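Local coordinates for elastase inhibitor AFUEI (Aspergillus fumigatus Af293, PDB 3W0E), which inhibits the elastase of its own fungus non-competitively, with nanomolar affinity, and also acts on human leukocyte elastase, at residues I34-P39 with I54-N59; E15-P20 with N60-A65; A3-E8 with L29-I34. All coordinates share one frame; numbering follows the deposited sequence.

Starting from the N terminus, helix 2-15 makes the first tie: in interaction 3 its early turns grip the loop at residues 29-34, closing a loop that contains the rest of that helix and helix 23-28. Interaction 2 joins the segment after helix 2-15 to the start of strand 62-67, and it crosses interaction 3 because their segments alternate. Interaction 1 pairs strand 34-37 with strand 52-56; it opens where interaction 3 ends, at the shared I34, and is nested inside the loop closed by interaction 2. Interactions 2 and 3 tie the N-terminal helix and the segment after it to strand 62-67 and to the loop before strand 34-37; interaction 1 joins two strands of the sheet.

Interaction 1 of 3, residues I34-P39 with I54-N59; sequences IRVLHP and IQVNEN
Parallel beta pairing joins strand 34-37, an outermost strand of the sheet, to the central strand 52-56, with V36 opposite I54 and L37 opposite Q55. The segment axes run 20° from parallel, and three backbone hydrogen bonds hold the register: I54 N gives to R35 O, I54 O takes L37 N at 2.8 Å, and L37 O takes V56 N.

V36 and I54 point to one face of the sheet, where Y21 covers both. V36 sets CG1 anti to its backbone N (chi1 -178°), which carries this methyl to 4.0 Å from V56 CG2. The same V56 methyl lies 3.7 Å from CD2 of H38, meeting the ring obliquely. On the other face L37 and Q55 lie near the second subunit: M45 of that subunit packs on L37, and Q55 NE2 donates to E46 O of the second subunit. A water donates to both L37 O and V56 O, so it spans the two strands just where they begin to part.

Past the last backbone bond the pairing gives way to side-chain contact, with the P39 ring crossing E58, CG to CG at 3.7 Å. E58 sits inside an Asx turn, in which N57 OD1 accepts from N59 N. A parallel edge strand paired in this way, followed by an antiparallel return through strand 62-67, makes the mixed sheet of this I78-family inhibitor, a member of the CI-2 clan.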
loop_
_atom_site.group_PDB
_atom_site.type_symbol
_atom_site.label_atom_id
_atom_site.label_comp_id
_atom_site.label_asym_id
_atom_site.label_seq_id
_atom_site.Cartn_x
_atom_site.Cartn_y
_atom_site.Cartn_z
ATOM N N ILE A 34 -4.253 12.990 1.824
ATOM C CA ILE A 34 -3.407 12.399 0.788
ATOM C C ILE A 34 -1.954 12.649 1.202
ATOM O O ILE A 34 -1.587 13.772 1.574
ATOM C CB ILE A 34 -3.625 13.075 -0.561
ATOM C CG1 ILE A 34 -5.027 12.781 -1.092
ATOM C CG2 ILE A 34 -2.597 12.608 -1.577
ATOM C CD1 ILE A 34 -5.405 13.678 -2.264
ATOM N N ARG A 35 -1.130 11.609 1.155
ATOM C CA ARG A 35 0.276 11.726 1.518
ATOM C C ARG A 35 1.123 11.301 0.331
ATOM O O ARG A 35 0.853 10.281 -0.297
ATOM C CB ARG A 35 0.606 10.826 2.711
ATOM C CG ARG A 35 2.088 10.707 3.025
ATOM C CD ARG A 35 2.293 10.006 4.373
ATOM N NE ARG A 35 1.872 8.613 4.317
ATOM C CZ ARG A 35 1.899 7.785 5.356
ATOM N NH1 ARG A 35 2.303 8.226 6.539
ATOM N NH2 ARG A 35 1.506 6.526 5.209
ATOM N N VAL A 36 2.149 12.081 0.018
ATOM C CA VAL A 36 3.056 11.698 -1.059
ATOM C C VAL A 36 4.288 10.994 -0.460
ATOM O O VAL A 36 4.936 11.526 0.444
ATOM C CB VAL A 36 3.461 12.923 -1.919
ATOM C CG1 VAL A 36 4.384 12.479 -3.069
ATOM C CG2 VAL A 36 2.223 13.585 -2.501
ATOM N N LEU A 37 4.599 9.794 -0.953
ATOM C CA LEU A 37 5.718 9.027 -0.437
ATOM C C LEU A 37 6.881 9.157 -1.412
ATOM O O LEU A 37 6.755 8.747 -2.549
ATOM C CB LEU A 37 5.329 7.556 -0.293
ATOM C CG LEU A 37 4.219 7.298 0.738
ATOM C CD1 LEU A 37 3.907 5.826 0.842
ATOM C CD2 LEU A 37 4.659 7.866 2.099
ATOM N N HIS A 38 7.986 9.748 -0.955
ATOM C CA HIS A 38 9.180 9.943 -1.790
ATOM C C HIS A 38 10.245 8.905 -1.481
ATOM O O HIS A 38 10.318 8.393 -0.366
ATOM C CB HIS A 38 9.778 11.326 -1.549
ATOM C CG HIS A 38 8.815 12.443 -1.776
ATOM N ND1 HIS A 38 8.028 12.966 -0.770
ATOM C CD2 HIS A 38 8.507 13.141 -2.894
ATOM C CE1 HIS A 38 7.283 13.940 -1.258
ATOM N NE2 HIS A 38 7.556 14.068 -2.545
ATOM N N PRO A 39 11.110 8.616 -2.464
ATOM C CA PRO A 39 12.084 7.547 -2.241
ATOM C C PRO A 39 12.976 7.916 -1.078
ATOM O O PRO A 39 13.431 9.062 -0.992
ATOM C CB PRO A 39 12.874 7.491 -3.563
ATOM C CG PRO A 39 12.564 8.758 -4.269
ATOM C CD PRO A 39 11.210 9.206 -3.810
ATOM N N ILE A 54 0.343 8.357 -2.406
ATOM C CA ILE A 54 0.814 8.405 -3.778
ATOM C C ILE A 54 2.327 8.257 -3.728
ATOM O O ILE A 54 3.015 9.101 -3.157
ATOM C CB ILE A 54 0.471 9.747 -4.410
ATOM C CG1 ILE A 54 -1.047 9.980 -4.364
ATOM C CG2 ILE A 54 0.991 9.804 -5.849
ATOM C CD1 ILE A 54 -1.818 9.105 -5.307
ATOM N N GLN A 55 2.848 7.187 -4.307
ATOM C CA GLN A 55 4.271 6.937 -4.223
ATOM C C GLN A 55 4.889 7.382 -5.531
ATOM O O GLN A 55 4.430 6.982 -6.614
ATOM C CB GLN A 55 4.538 5.447 -3.984
ATOM C CG GLN A 55 5.979 5.146 -3.629
ATOM C CD GLN A 55 6.133 3.888 -2.784
ATOM O OE1 GLN A 55 5.179 3.118 -2.584
ATOM N NE2 GLN A 55 7.336 3.683 -2.269
ATOM N N VAL A 56 5.921 8.217 -5.437
ATOM C CA VAL A 56 6.566 8.733 -6.636
ATOM C C VAL A 56 8.041 8.316 -6.642
ATOM O O VAL A 56 8.609 7.917 -5.606
ATOM C CB VAL A 56 6.414 10.284 -6.751
ATOM C CG1 VAL A 56 4.934 10.685 -6.852
ATOM C CG2 VAL A 56 7.067 10.985 -5.557
ATOM N N ASN A 57 8.659 8.367 -7.813
ATOM C CA ASN A 57 10.113 8.212 -7.892
ATOM C C ASN A 57 10.840 9.532 -7.683
ATOM O O ASN A 57 10.227 10.549 -7.318
ATOM C CB ASN A 57 10.538 7.545 -9.207
ATOM C CG ASN A 57 10.164 8.355 -10.434
ATOM O OD1 ASN A 57 9.936 9.572 -10.358
ATOM N ND2 ASN A 57 10.106 7.679 -11.595
ATOM N N GLU A 58 12.153 9.527 -7.910
ATOM C CA GLU A 58 12.945 10.720 -7.649
ATOM C C GLU A 58 12.606 11.891 -8.571
ATOM O O GLU A 58 13.009 13.037 -8.322
ATOM C CB GLU A 58 14.438 10.384 -7.688
ATOM C CG GLU A 58 15.106 10.462 -6.309
ATOM C CD GLU A 58 15.910 9.221 -5.970
ATOM O OE1 GLU A 58 16.665 9.256 -4.972
ATOM O OE2 GLU A 58 15.785 8.206 -6.698
ATOM N N ASN A 59 11.855 11.608 -9.626
ATOM C CA ASN A 59 11.443 12.651 -10.553
ATOM C C ASN A 59 9.972 13.033 -10.418
ATOM O O ASN A 59 9.409 13.683 -11.296
ATOM C CB ASN A 59 11.763 12.210 -11.971
ATOM C CG ASN A 59 13.248 12.083 -12.196
ATOM O OD1 ASN A 59 14.027 12.864 -11.648
ATOM N ND2 ASN A 59 13.656 11.074 -12.960
HETATM O O HOH W 1 8.876 6.485 -3.181
#

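Interaction 2 of 3, residues E15-P20 with N60-A65; sequences ELIGQP and NEIISA
I62 is the side chain around which the segment after helix 2-15 closes on the start of strand 62-67. Two backbone hydrogen bonds bracket it: G18 N donates to I62 O at 2.7 Å, in the carbonyl plane, and I62 N donates to Q19 O at 2.8 Å, almost straight at the hydrogen (172°). L16 to Q19 form a type II beta turn, closed by Q19 N to L16 O, with G18 in the positive-phi position usual for its third residue. The turn therefore presents an N-H and a carbonyl to the same strand residue.

The tight part lies on the buried side of this pair. With CG1 anti to its carbonyl carbon (chi1 -57°) and the chain extended beyond, I62 passes CG1 over Q19 O at 3.2 Å and brings CD1 to 4.0 Å from L16 CB. I17 is itself exposed, yet its CD1 still reaches the other branch of I62, CG2, at 4.1 Å. V12 of helix 2-15 and Y21 also pack on I62.

Toward solvent the contact is looser. G18, Q19 and P20 are all exposed, and Q19 and P20 turn their side chains away from the strand. P20 meets the other segment through its backbone, its CA 3.4 Å from N60 O in a CA-H...O approach, while the N60 side chain uses ND2 on Y21 O.

Since no side-chain hydrogen bond or salt bridge crosses between the segments, the chemistry implies that backbone polarity fixes the alignment, with I62 the residue most covered in the contact.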
loop_
_atom_site.group_PDB
_atom_site.type_symbol
_atom_site.label_atom_id
_atom_site.label_comp_id
_atom_site.label_asym_id
_atom_site.label_seq_id
_atom_site.Cartn_x
_atom_site.Cartn_y
_atom_site.Cartn_z
ATOM N N GLU A 15 -4.359 4.358 -14.387
ATOM C CA GLU A 15 -4.351 5.400 -15.411
ATOM C C GLU A 15 -3.163 6.363 -15.329
ATOM O O GLU A 15 -2.792 6.991 -16.328
ATOM C CB GLU A 15 -5.652 6.206 -15.318
ATOM C CG GLU A 15 -6.920 5.373 -15.446
ATOM C CD GLU A 15 -7.403 5.248 -16.885
ATOM O OE1 GLU A 15 -6.557 5.147 -17.802
ATOM O OE2 GLU A 15 -8.637 5.258 -17.099
ATOM N N LEU A 16 -2.570 6.486 -14.146
ATOM C CA LEU A 16 -1.595 7.548 -13.915
ATOM C C LEU A 16 -0.159 7.061 -13.718
ATOM O O LEU A 16 0.751 7.874 -13.533
ATOM C CB LEU A 16 -2.013 8.413 -12.718
ATOM C CG LEU A 16 -3.397 9.072 -12.742
ATOM C CD1 LEU A 16 -3.719 9.740 -11.400
ATOM C CD2 LEU A 16 -3.511 10.076 -13.882
ATOM N N ILE A 17 0.065 5.750 -13.742
ATOM C CA ILE A 17 1.435 5.254 -13.553
ATOM C C ILE A 17 2.377 5.913 -14.560
ATOM O O ILE A 17 2.079 5.964 -15.759
ATOM C CB ILE A 17 1.530 3.714 -13.646
ATOM C CG1 ILE A 17 0.763 3.067 -12.495
ATOM C CG2 ILE A 17 2.982 3.263 -13.634
ATOM C CD1 ILE A 17 1.087 3.639 -11.127
ATOM N N GLY A 18 3.489 6.454 -14.062
ATOM C CA GLY A 18 4.507 7.052 -14.905
ATOM C C GLY A 18 4.319 8.542 -15.115
ATOM O O GLY A 18 5.209 9.234 -15.609
ATOM N N GLN A 19 3.152 9.045 -14.747
ATOM C CA GLN A 19 2.861 10.459 -14.941
ATOM C C GLN A 19 3.368 11.262 -13.764
ATOM O O GLN A 19 3.390 10.771 -12.623
ATOM C CB GLN A 19 1.364 10.671 -15.096
ATOM C CG GLN A 19 0.731 9.645 -15.998
ATOM C CD GLN A 19 0.655 10.089 -17.428
ATOM O OE1 GLN A 19 1.678 10.138 -18.120
ATOM N NE2 GLN A 19 -0.554 10.427 -17.890
ATOM N N PRO A 20 3.771 12.508 -14.033
ATOM C CA PRO A 20 4.195 13.436 -12.989
ATOM C C PRO A 20 3.014 13.751 -12.079
ATOM O O PRO A 20 1.881 13.915 -12.559
ATOM C CB PRO A 20 4.586 14.705 -13.770
ATOM C CG PRO A 20 3.902 14.585 -15.081
ATOM C CD PRO A 20 3.827 13.112 -15.378
ATOM N N ASN A 60 9.369 12.647 -9.301
ATOM C CA ASN A 60 7.977 12.968 -9.001
ATOM C C ASN A 60 7.030 12.258 -9.952
ATOM O O ASN A 60 5.914 12.724 -10.177
ATOM C CB ASN A 60 7.709 14.487 -9.038
ATOM C CG ASN A 60 6.399 14.866 -8.358
ATOM O OD1 ASN A 60 6.113 14.421 -7.246
ATOM N ND2 ASN A 60 5.603 15.696 -9.021
ATOM N N GLU A 61 7.473 11.136 -10.514
ATOM C CA GLU A 61 6.626 10.335 -11.394
ATOM C C GLU A 61 5.925 9.258 -10.589
ATOM O O GLU A 61 6.550 8.585 -9.785
ATOM C CB GLU A 61 7.459 9.741 -12.530
ATOM C CG GLU A 61 8.091 10.847 -13.362
ATOM C CD GLU A 61 9.205 10.356 -14.268
ATOM O OE1 GLU A 61 9.594 11.130 -15.176
ATOM O OE2 GLU A 61 9.692 9.213 -14.077
ATOM N N ILE A 62 4.622 9.105 -10.801
ATOM C CA ILE A 62 3.835 8.167 -9.995
ATOM C C ILE A 62 4.232 6.724 -10.260
ATOM O O ILE A 62 4.222 6.279 -11.418
ATOM C CB ILE A 62 2.332 8.373 -10.251
ATOM C CG1 ILE A 62 1.963 9.841 -9.951
ATOM C CG2 ILE A 62 1.483 7.369 -9.465
ATOM C CD1 ILE A 62 0.538 10.210 -10.274
ATOM N N ILE A 63 4.601 6.000 -9.195
ATOM C CA ILE A 63 4.934 4.580 -9.336
ATOM C C ILE A 63 3.926 3.667 -8.664
ATOM O O ILE A 63 3.904 2.473 -8.955
ATOM C CB ILE A 63 6.360 4.219 -8.848
ATOM C CG1 ILE A 63 6.540 4.493 -7.356
ATOM C CG2 ILE A 63 7.429 4.969 -9.678
ATOM C CD1 ILE A 63 8.012 4.515 -6.942
ATOM N N SER A 64 3.123 4.205 -7.748
ATOM C CA SER A 64 2.082 3.385 -7.128
ATOM C C SER A 64 1.180 4.181 -6.204
ATOM O O SER A 64 1.436 5.355 -5.932
ATOM C CB SER A 64 2.719 2.243 -6.338
ATOM O OG SER A 64 1.793 1.191 -6.097
ATOM N N ALA A 65 0.124 3.531 -5.717
ATOM C CA ALA A 65 -0.768 4.154 -4.735
ATOM C C ALA A 65 -1.402 3.079 -3.870
ATOM O O ALA A 65 -1.657 1.972 -4.340
ATOM C CB ALA A 65 -1.852 4.985 -5.430
#

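Interaction 3 of 3, residues A3-E8 with L29-I34; sequences ATCEKE and LQSNPI
E8 makes the central contact between helix 2-15 of this I78-family inhibitor fold and the loop between helix 23-28 and strand 34-37. Its carboxylate, a helix side chain, takes the place of strand or helix pairing as acceptor for two consecutive N-H groups of the loop. The side chain starts with CG anti to the carbonyl carbon (chi1 -66°) and then runs extended, so that the carboxylate arrives end-on against the backbone of Q30 and S31.

Its two oxygens are used differently. OE2 offers its syn lone pair to Q30 N, a short bond of 2.6 Å that is practically straight (179°). OE1 takes two donors, S31 N at 2.9 Å, on the syn side but tilted 30° out of the carboxylate plane, and S31 OG at 2.7 Å from above that plane, both from the same face of it. Three bonds to neighbouring residues fix the rotation of the carboxylate, and their donors would be expected to favour its ionised form.

L29 crosses the E8 chain at an angle, with CD2 lying 3.7 Å from the carboxylate carbon CD, so an apolar branch covers one side of the charged group. L52 of strand 52-56 touches both E8 and L29, and E8 is buried. Q30 lays its own chain alongside the carboxylate, its CG 3.5 Å from E8 OE2.

One turn earlier in the helix, T4 CG2 lies 3.8 Å from S31 OG. C5, whose sulfur is joined to C67 in the disulfide that links this helix to strand 62-67, contributes mainly backbone here: its CA stands 3.2 Å from S31 OG, the hydroxyl that donates its hydrogen bond to E8 OE1.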
loop_
_atom_site.group_PDB
_atom_site.type_symbol
_atom_site.label_atom_id
_atom_site.label_comp_id
_atom_site.label_asym_id
_atom_site.label_seq_id
_atom_site.Cartn_x
_atom_site.Cartn_y
_atom_site.Cartn_z
ATOM N N ALA A 3 -13.812 4.427 0.978
ATOM C CA ALA A 3 -14.406 4.067 -0.310
ATOM C C ALA A 3 -13.768 4.868 -1.434
ATOM O O ALA A 3 -13.284 4.310 -2.421
ATOM C CB ALA A 3 -15.905 4.301 -0.290
ATOM N N THR A 4 -13.782 6.186 -1.274
ATOM C CA THR A 4 -13.172 7.078 -2.238
ATOM C C THR A 4 -11.653 6.851 -2.317
ATOM O O THR A 4 -11.069 6.927 -3.403
ATOM C CB THR A 4 -13.518 8.552 -1.917
ATOM O OG1 THR A 4 -13.474 9.335 -3.117
ATOM C CG2 THR A 4 -12.555 9.133 -0.890
ATOM N N CYS A 5 -11.019 6.550 -1.183
ATOM C CA CYS A 5 -9.582 6.272 -1.188
ATOM C C CYS A 5 -9.221 5.081 -2.081
ATOM O O CYS A 5 -8.291 5.159 -2.887
ATOM C CB CYS A 5 -9.045 6.042 0.225
ATOM S SG CYS A 5 -7.225 5.801 0.297
ATOM N N GLU A 6 -9.958 3.982 -1.931
ATOM C CA GLU A 6 -9.666 2.753 -2.664
ATOM C C GLU A 6 -9.992 2.897 -4.144
ATOM O O GLU A 6 -9.299 2.333 -4.999
ATOM C CB GLU A 6 -10.440 1.573 -2.061
ATOM C CG GLU A 6 -9.736 0.234 -2.181
ATOM C CD GLU A 6 -8.377 0.208 -1.486
ATOM O OE1 GLU A 6 -7.346 0.147 -2.195
ATOM O OE2 GLU A 6 -8.339 0.236 -0.231
ATOM N N LYS A 7 -11.056 3.643 -4.436
ATOM C CA LYS A 7 -11.436 3.940 -5.807
ATOM C C LYS A 7 -10.332 4.728 -6.500
ATOM O O LYS A 7 -9.893 4.364 -7.596
ATOM C CB LYS A 7 -12.723 4.764 -5.839
ATOM C CG LYS A 7 -14.011 3.984 -5.638
ATOM C CD LYS A 7 -15.198 4.899 -5.917
ATOM C CE LYS A 7 -16.506 4.131 -6.047
ATOM N NZ LYS A 7 -17.616 5.034 -6.478
ATOM N N GLU A 8 -9.904 5.819 -5.863
ATOM C CA GLU A 8 -8.847 6.662 -6.415
ATOM C C GLU A 8 -7.486 5.945 -6.478
ATOM O O GLU A 8 -6.756 6.085 -7.459
ATOM C CB GLU A 8 -8.760 7.997 -5.662
ATOM C CG GLU A 8 -9.994 8.883 -5.854
ATOM C CD GLU A 8 -9.854 10.260 -5.228
ATOM O OE1 GLU A 8 -9.089 10.405 -4.244
ATOM O OE2 GLU A 8 -10.519 11.206 -5.719
ATOM N N LEU A 29 -7.989 14.785 -7.024
ATOM C CA LEU A 29 -8.264 13.720 -6.058
ATOM C C LEU A 29 -9.099 14.225 -4.881
ATOM O O LEU A 29 -8.819 15.287 -4.312
ATOM C CB LEU A 29 -6.961 13.095 -5.560
ATOM C CG LEU A 29 -6.142 12.416 -6.657
ATOM C CD1 LEU A 29 -4.717 12.141 -6.171
ATOM C CD2 LEU A 29 -6.819 11.122 -7.109
ATOM N N GLN A 30 -10.127 13.463 -4.520
ATOM C CA GLN A 30 -11.050 13.860 -3.458
ATOM C C GLN A 30 -10.727 13.200 -2.110
ATOM O O GLN A 30 -11.297 13.556 -1.079
ATOM C CB GLN A 30 -12.490 13.547 -3.881
ATOM C CG GLN A 30 -12.784 13.909 -5.343
ATOM C CD GLN A 30 -13.928 13.096 -5.943
ATOM O OE1 GLN A 30 -14.884 12.735 -5.249
ATOM N NE2 GLN A 30 -13.831 12.798 -7.238
ATOM N N SER A 31 -9.789 12.263 -2.086
ATOM C CA SER A 31 -9.402 11.616 -0.839
ATOM C C SER A 31 -8.860 12.607 0.166
ATOM O O SER A 31 -8.269 13.580 -0.201
ATOM C CB SER A 31 -8.368 10.520 -1.071
ATOM O OG SER A 31 -8.907 9.403 -1.722
ATOM N N ASN A 32 -9.052 12.325 1.442
ATOM C CA ASN A 32 -8.499 13.153 2.498
ATOM C C ASN A 32 -8.216 12.311 3.745
ATOM O O ASN A 32 -9.124 11.775 4.324
ATOM C CB ASN A 32 -9.487 14.282 2.819
ATOM C CG ASN A 32 -8.938 15.288 3.799
ATOM O OD1 ASN A 32 -9.673 16.080 4.363
ATOM N ND2 ASN A 32 -7.661 15.240 4.023
ATOM N N PRO A 33 -6.969 12.163 4.147
ATOM C CA PRO A 33 -5.835 12.935 3.646
ATOM C C PRO A 33 -5.095 12.245 2.535
ATOM O O PRO A 33 -5.304 11.078 2.345
ATOM C CB PRO A 33 -4.931 12.992 4.847
ATOM C CG PRO A 33 -5.271 11.798 5.614
ATOM C CD PRO A 33 -6.701 11.599 5.469
ATOM N N ILE A 34 -4.253 12.990 1.824
ATOM C CA ILE A 34 -3.407 12.399 0.788
ATOM C C ILE A 34 -1.954 12.649 1.202
ATOM O O ILE A 34 -1.587 13.772 1.574
ATOM C CB ILE A 34 -3.625 13.075 -0.561
ATOM C CG1 ILE A 34 -5.027 12.781 -1.092
ATOM C CG2 ILE A 34 -2.597 12.608 -1.577
ATOM C CD1 ILE A 34 -5.405 13.678 -2.264
#